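Local structure of O-succinylhomoserine sulfhydrylase (Mycobacterium tuberculosis, 3NDN) at residues A[344-358]-A[364-376]. The protein probably catalyses, with pyridoxal 5'-phosphate, the formation of L-homocysteine from O-succinyl-L-homoserine and hydrogen sulfide in methionine biosynthesis. Residues are numbered along the deposited sequence; the frame is centred on the assembly and turned at random.
Sequences AFEVLDKMRLIDISN and KSLVTHPATTTHR
V367 sits at the densest point of the contact, where helix 340-350 and the two short parallel strands 355-356 and 366-368 come together. With CG2 anti to the backbone N, that methyl is carried to L348 CD1 (3.9 Å) and faces M351 CE, while V367 CB lies against I354 CG2. The side chain of I356 runs alongside that of V367, both pointing the same way. V393 and I395 of strand 392-396 add to this apolar cluster. The backbone of V367 is gripped at both ends: its N donates to D355 O (2.9 Å), and its O accepts from S357 N (3.0 Å). On the other face of the sheet, L366 CD2 touches D355 CB and S357 CB. There the D355 carboxylate forms salt bridges with R33 and R38 of the third subunit, and S357 OG bonds to Y54 O of the second.

About one turn earlier in the helix, the edge of the F345 ring is directed at a face of H369 in a T-shaped pair, the planes at 88° and F345 CE1 3.8 Å from H369 ND1. The imidazole is fixed at both nitrogens: ND1 shares a hydrogen bond with T372 OG1 (2.8 Å), and NE2 donates to D390 O. A344 CB approaches the same ring obliquely at CD2.

At its partly exposed end the contact turns polar: T374 OG1 donates to N358 OD1 in the carbonyl plane at 3.0 Å. The loose, solvent-facing side is the helix C-terminal end, where exposed K350 and R352 do not touch 364-376 and R352 NH1 turns back to D349 O and M351 O. This helix-covered parallel strand pair lies at the edge of the chain's own mixed sheet, where the backbone of I356 hydrogen-bonds to the second subunit, in the C-terminal domain characteristic of fold-type I PLP enzymes, including the trans-sulfuration family.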
loop_
_atom_site.group_PDB
_atom_site.type_symbol
_atom_site.label_atom_id
_atom_site.label_comp_id
_atom_site.label_asym_id
_atom_site.label_seq_id
_atom_site.Cartn_x
_atom_site.Cartn_y
_atom_site.Cartn_z
ATOM N N ALA A 344 -15.119 14.597 35.960
ATOM C CA ALA A 344 -14.231 14.313 34.813
ATOM C C ALA A 344 -14.932 13.539 33.687
ATOM O O ALA A 344 -14.820 13.906 32.519
ATOM C CB ALA A 344 -12.968 13.569 35.268
ATOM N N PHE A 345 -15.655 12.472 34.040
ATOM C CA PHE A 345 -16.412 11.689 33.053
ATOM C C PHE A 345 -17.459 12.540 32.325
ATOM O O PHE A 345 -17.675 12.380 31.131
ATOM C CB PHE A 345 -17.088 10.478 33.720
ATOM C CG PHE A 345 -16.201 9.263 33.843
ATOM C CD1 PHE A 345 -14.811 9.387 33.949
ATOM C CD2 PHE A 345 -16.761 7.981 33.883
ATOM C CE1 PHE A 345 -13.994 8.259 34.073
ATOM C CE2 PHE A 345 -15.955 6.852 34.010
ATOM C CZ PHE A 345 -14.567 6.993 34.108
ATOM N N GLU A 346 -18.103 13.444 33.055
ATOM C CA GLU A 346 -19.110 14.340 32.493
ATOM C C GLU A 346 -18.529 15.243 31.395
ATOM O O GLU A 346 -19.166 15.470 30.355
ATOM C CB GLU A 346 -19.738 15.196 33.611
ATOM C CG GLU A 346 -20.951 15.999 33.157
ATOM C CD GLU A 346 -21.506 16.947 34.232
ATOM O OE1 GLU A 346 -20.750 17.377 35.140
ATOM O OE2 GLU A 346 -22.715 17.267 34.148
ATOM N N VAL A 347 -17.320 15.743 31.633
ATOM C CA VAL A 347 -16.625 16.649 30.706
ATOM C C VAL A 347 -16.217 15.910 29.420
ATOM O O VAL A 347 -16.462 16.397 28.301
ATOM C CB VAL A 347 -15.382 17.314 31.386
ATOM C CG1 VAL A 347 -14.559 18.126 30.390
ATOM C CG2 VAL A 347 -15.814 18.207 32.573
ATOM N N LEU A 348 -15.627 14.733 29.576
ATOM C CA LEU A 348 -15.244 13.932 28.400
ATOM C C LEU A 348 -16.463 13.581 27.544
ATOM O O LEU A 348 -16.402 13.654 26.316
ATOM C CB LEU A 348 -14.485 12.671 28.806
ATOM C CG LEU A 348 -12.948 12.735 28.821
ATOM C CD1 LEU A 348 -12.423 13.779 29.791
ATOM C CD2 LEU A 348 -12.422 11.358 29.187
ATOM N N ASP A 349 -17.575 13.245 28.205
ATOM C CA ASP A 349 -18.789 12.814 27.509
ATOM C C ASP A 349 -19.534 13.953 26.786
ATOM O O ASP A 349 -20.393 13.692 25.943
ATOM C CB ASP A 349 -19.729 12.059 28.468
ATOM C CG ASP A 349 -19.194 10.683 28.876
ATOM O OD1 ASP A 349 -18.278 10.121 28.215
ATOM O OD2 ASP A 349 -19.722 10.135 29.865
ATOM N N LYS A 350 -19.186 15.207 27.090
ATOM C CA LYS A 350 -19.799 16.376 26.431
ATOM C C LYS A 350 -19.051 16.901 25.197
ATOM O O LYS A 350 -19.611 17.676 24.415
ATOM C CB LYS A 350 -20.008 17.521 27.438
ATOM C CG LYS A 350 -21.182 17.337 28.369
ATOM C CD LYS A 350 -21.230 18.427 29.465
ATOM C CE LYS A 350 -21.495 19.826 28.905
ATOM N NZ LYS A 350 -22.889 20.030 28.403
ATOM N N MET A 351 -17.797 16.479 25.017
ATOM C CA MET A 351 -17.020 16.801 23.796
ATOM C C MET A 351 -17.772 16.360 22.535
ATOM O O MET A 351 -18.300 15.236 22.492
ATOM C CB MET A 351 -15.651 16.109 23.816
ATOM C CG MET A 351 -14.783 16.374 25.041
ATOM S SD MET A 351 -13.873 17.914 24.921
ATOM C CE MET A 351 -12.855 17.856 26.399
ATOM N N ARG A 352 -17.822 17.234 21.523
ATOM C CA ARG A 352 -18.471 16.917 20.235
ATOM C C ARG A 352 -17.544 17.042 19.002
ATOM O O ARG A 352 -17.958 16.720 17.878
ATOM C CB ARG A 352 -19.747 17.756 20.045
ATOM C CG ARG A 352 -20.899 17.439 21.037
ATOM C CD ARG A 352 -21.557 16.063 20.739
ATOM N NE ARG A 352 -22.583 15.683 21.723
ATOM C CZ ARG A 352 -22.347 15.049 22.875
ATOM N NH1 ARG A 352 -21.112 14.716 23.239
ATOM N NH2 ARG A 352 -23.356 14.751 23.680
ATOM N N LEU A 353 -16.315 17.523 19.212
ATOM C CA LEU A 353 -15.294 17.608 18.145
ATOM C C LEU A 353 -14.064 16.740 18.443
ATOM O O LEU A 353 -13.609 15.974 17.577
ATOM C CB LEU A 353 -14.880 19.076 17.869
ATOM C CG LEU A 353 -13.900 19.366 16.715
ATOM C CD1 LEU A 353 -14.537 19.129 15.335
ATOM C CD2 LEU A 353 -13.329 20.788 16.775
ATOM N N ILE A 354 -13.525 16.892 19.652
ATOM C CA ILE A 354 -12.376 16.115 20.142
ATOM C C ILE A 354 -12.839 14.671 20.454
ATOM O O ILE A 354 -13.885 14.496 21.073
ATOM C CB ILE A 354 -11.753 16.820 21.398
ATOM C CG1 ILE A 354 -11.194 18.208 21.033
ATOM C CG2 ILE A 354 -10.667 15.965 22.081
ATOM C CD1 ILE A 354 -10.969 19.152 22.233
ATOM N N ASP A 355 -12.089 13.661 19.982
ATOM C CA ASP A 355 -12.378 12.227 20.238
ATOM C C ASP A 355 -11.812 11.751 21.581
ATOM O O ASP A 355 -10.744 12.199 21.986
ATOM C CB ASP A 355 -11.740 11.306 19.150
ATOM C CG ASP A 355 -12.337 11.483 17.748
ATOM O OD1 ASP A 355 -13.572 11.379 17.572
ATOM O OD2 ASP A 355 -11.541 11.668 16.790
ATOM N N ILE A 356 -12.501 10.812 22.246
ATOM C CA ILE A 356 -11.973 10.138 23.468
ATOM C C ILE A 356 -11.028 8.999 23.028
ATOM O O ILE A 356 -11.467 8.052 22.382
ATOM C CB ILE A 356 -13.132 9.567 24.367
ATOM C CG1 ILE A 356 -14.088 10.673 24.807
ATOM C CG2 ILE A 356 -12.592 8.801 25.603
ATOM C CD1 ILE A 356 -15.415 10.160 25.414
ATOM N N SER A 357 -9.734 9.110 23.363
ATOM C CA SER A 357 -8.686 8.175 22.889
ATOM C C SER A 357 -7.380 8.398 23.661
ATOM O O SER A 357 -7.082 9.529 24.054
ATOM C CB SER A 357 -8.431 8.370 21.390
ATOM O OG SER A 357 -7.533 7.400 20.857
ATOM N N ASN A 358 -6.595 7.336 23.837
ATOM C CA ASN A 358 -5.347 7.401 24.623
ATOM C C ASN A 358 -4.044 7.760 23.856
ATOM O O ASN A 358 -2.957 7.838 24.462
ATOM C CB ASN A 358 -5.157 6.090 25.386
ATOM C CG ASN A 358 -4.135 6.206 26.499
ATOM O OD1 ASN A 358 -4.333 6.947 27.482
ATOM N ND2 ASN A 358 -3.029 5.481 26.361
ATOM N N LYS A 364 -5.592 14.802 14.392
ATOM C CA LYS A 364 -6.884 14.804 15.102
ATOM C C LYS A 364 -6.652 15.020 16.600
ATOM O O LYS A 364 -5.852 14.299 17.217
ATOM C CB LYS A 364 -7.617 13.466 14.865
ATOM C CG LYS A 364 -8.136 13.251 13.422
ATOM C CD LYS A 364 -8.662 11.821 13.208
ATOM C CE LYS A 364 -9.312 11.608 11.826
ATOM N NZ LYS A 364 -8.457 12.020 10.657
ATOM N N SER A 365 -7.339 16.003 17.202
ATOM C CA SER A 365 -7.213 16.229 18.644
ATOM C C SER A 365 -7.930 15.136 19.443
ATOM O O SER A 365 -8.986 14.663 19.032
ATOM C CB SER A 365 -7.738 17.611 19.035
ATOM O OG SER A 365 -6.916 18.641 18.503
ATOM N N LEU A 366 -7.331 14.746 20.570
ATOM C CA LEU A 366 -7.797 13.624 21.411
ATOM C C LEU A 366 -7.774 13.964 22.926
ATOM O O LEU A 366 -6.954 14.785 23.375
ATOM C CB LEU A 366 -6.941 12.379 21.163
ATOM C CG LEU A 366 -6.591 11.934 19.740
ATOM C CD1 LEU A 366 -5.533 10.871 19.767
ATOM C CD2 LEU A 366 -7.827 11.426 18.991
ATOM N N VAL A 367 -8.652 13.313 23.708
ATOM C CA VAL A 367 -8.757 13.529 25.168
ATOM C C VAL A 367 -8.790 12.195 25.945
ATOM O O VAL A 367 -9.414 11.231 25.498
ATOM C CB VAL A 367 -9.968 14.452 25.547
ATOM C CG1 VAL A 367 -11.328 13.807 25.202
ATOM C CG2 VAL A 367 -9.934 14.844 27.015
ATOM N N THR A 368 -8.094 12.145 27.081
ATOM C CA THR A 368 -8.107 10.941 27.932
ATOM C C THR A 368 -8.130 11.247 29.452
ATOM O O THR A 368 -7.720 12.332 29.888
ATOM C CB THR A 368 -6.949 9.969 27.544
ATOM O OG1 THR A 368 -7.229 8.665 28.057
ATOM C CG2 THR A 368 -5.599 10.451 28.098
ATOM N N HIS A 369 -8.597 10.274 30.253
ATOM C CA HIS A 369 -8.604 10.367 31.721
ATOM C C HIS A 369 -7.535 9.416 32.270
ATOM O O HIS A 369 -7.771 8.200 32.339
ATOM C CB HIS A 369 -9.998 9.969 32.256
ATOM C CG HIS A 369 -10.141 10.042 33.749
ATOM N ND1 HIS A 369 -10.262 8.918 34.542
ATOM C CD2 HIS A 369 -10.226 11.103 34.588
ATOM C CE1 HIS A 369 -10.390 9.284 35.805
ATOM N NE2 HIS A 369 -10.379 10.603 35.858
ATOM N N PRO A 370 -6.361 9.955 32.655
ATOM C CA PRO A 370 -5.229 9.083 32.997
ATOM C C PRO A 370 -5.448 8.105 34.156
ATOM O O PRO A 370 -4.959 6.981 34.086
ATOM C CB PRO A 370 -4.107 10.072 33.321
ATOM C CG PRO A 370 -4.456 11.307 32.513
ATOM C CD PRO A 370 -5.957 11.377 32.588
ATOM N N ALA A 371 -6.184 8.512 35.193
ATOM C CA ALA A 371 -6.389 7.666 36.384
ATOM C C ALA A 371 -7.103 6.333 36.095
ATOM O O ALA A 371 -6.950 5.368 36.852
ATOM C CB ALA A 371 -7.115 8.450 37.500
ATOM N N THR A 372 -7.868 6.275 35.005
ATOM C CA THR A 372 -8.559 5.040 34.614
ATOM C C THR A 372 -8.029 4.410 33.306
ATOM O O THR A 372 -8.513 3.362 32.885
ATOM C CB THR A 372 -10.098 5.245 34.527
ATOM O OG1 THR A 372 -10.399 6.296 33.598
ATOM C CG2 THR A 372 -10.688 5.591 35.913
ATOM N N THR A 373 -7.047 5.052 32.676
ATOM C CA THR A 373 -6.450 4.568 31.416
ATOM C C THR A 373 -4.905 4.613 31.436
ATOM O O THR A 373 -4.264 3.640 31.831
ATOM C CB THR A 373 -6.952 5.368 30.189
ATOM O OG1 THR A 373 -6.628 6.754 30.357
ATOM C CG2 THR A 373 -8.453 5.214 29.989
ATOM N N THR A 374 -4.320 5.739 31.002
ATOM C CA THR A 374 -2.854 5.966 30.999
ATOM C C THR A 374 -2.139 5.293 32.185
ATOM O O THR A 374 -1.190 4.530 31.989
ATOM C CB THR A 374 -2.505 7.496 30.988
ATOM O OG1 THR A 374 -3.342 8.186 30.050
ATOM C CG2 THR A 374 -1.039 7.747 30.615
ATOM N N HIS A 375 -2.622 5.558 33.401
ATOM C CA HIS A 375 -1.973 5.094 34.633
ATOM C C HIS A 375 -2.863 4.193 35.493
ATOM O O HIS A 375 -2.926 4.349 36.716
ATOM C CB HIS A 375 -1.481 6.299 35.452
ATOM C CG HIS A 375 -0.193 6.878 34.957
ATOM N ND1 HIS A 375 0.010 7.224 33.640
ATOM C CD2 HIS A 375 0.959 7.174 35.603
ATOM C CE1 HIS A 375 1.234 7.696 33.492
ATOM N NE2 HIS A 375 1.829 7.683 34.670
ATOM N N ARG A 376 -3.533 3.239 34.851
ATOM C CA ARG A 376 -4.446 2.327 35.543
ATOM C C ARG A 376 -3.728 1.309 36.443
ATOM O O ARG A 376 -4.161 1.055 37.576
ATOM C CB ARG A 376 -5.324 1.583 34.526
ATOM C CG ARG A 376 -6.236 0.549 35.166
ATOM C CD ARG A 376 -6.790 -0.467 34.172
ATOM N NE ARG A 376 -7.306 -1.645 34.868
ATOM C CZ ARG A 376 -8.394 -1.660 35.641
ATOM N NH1 ARG A 376 -9.115 -0.554 35.827
ATOM N NH2 ARG A 376 -8.769 -2.788 36.232
#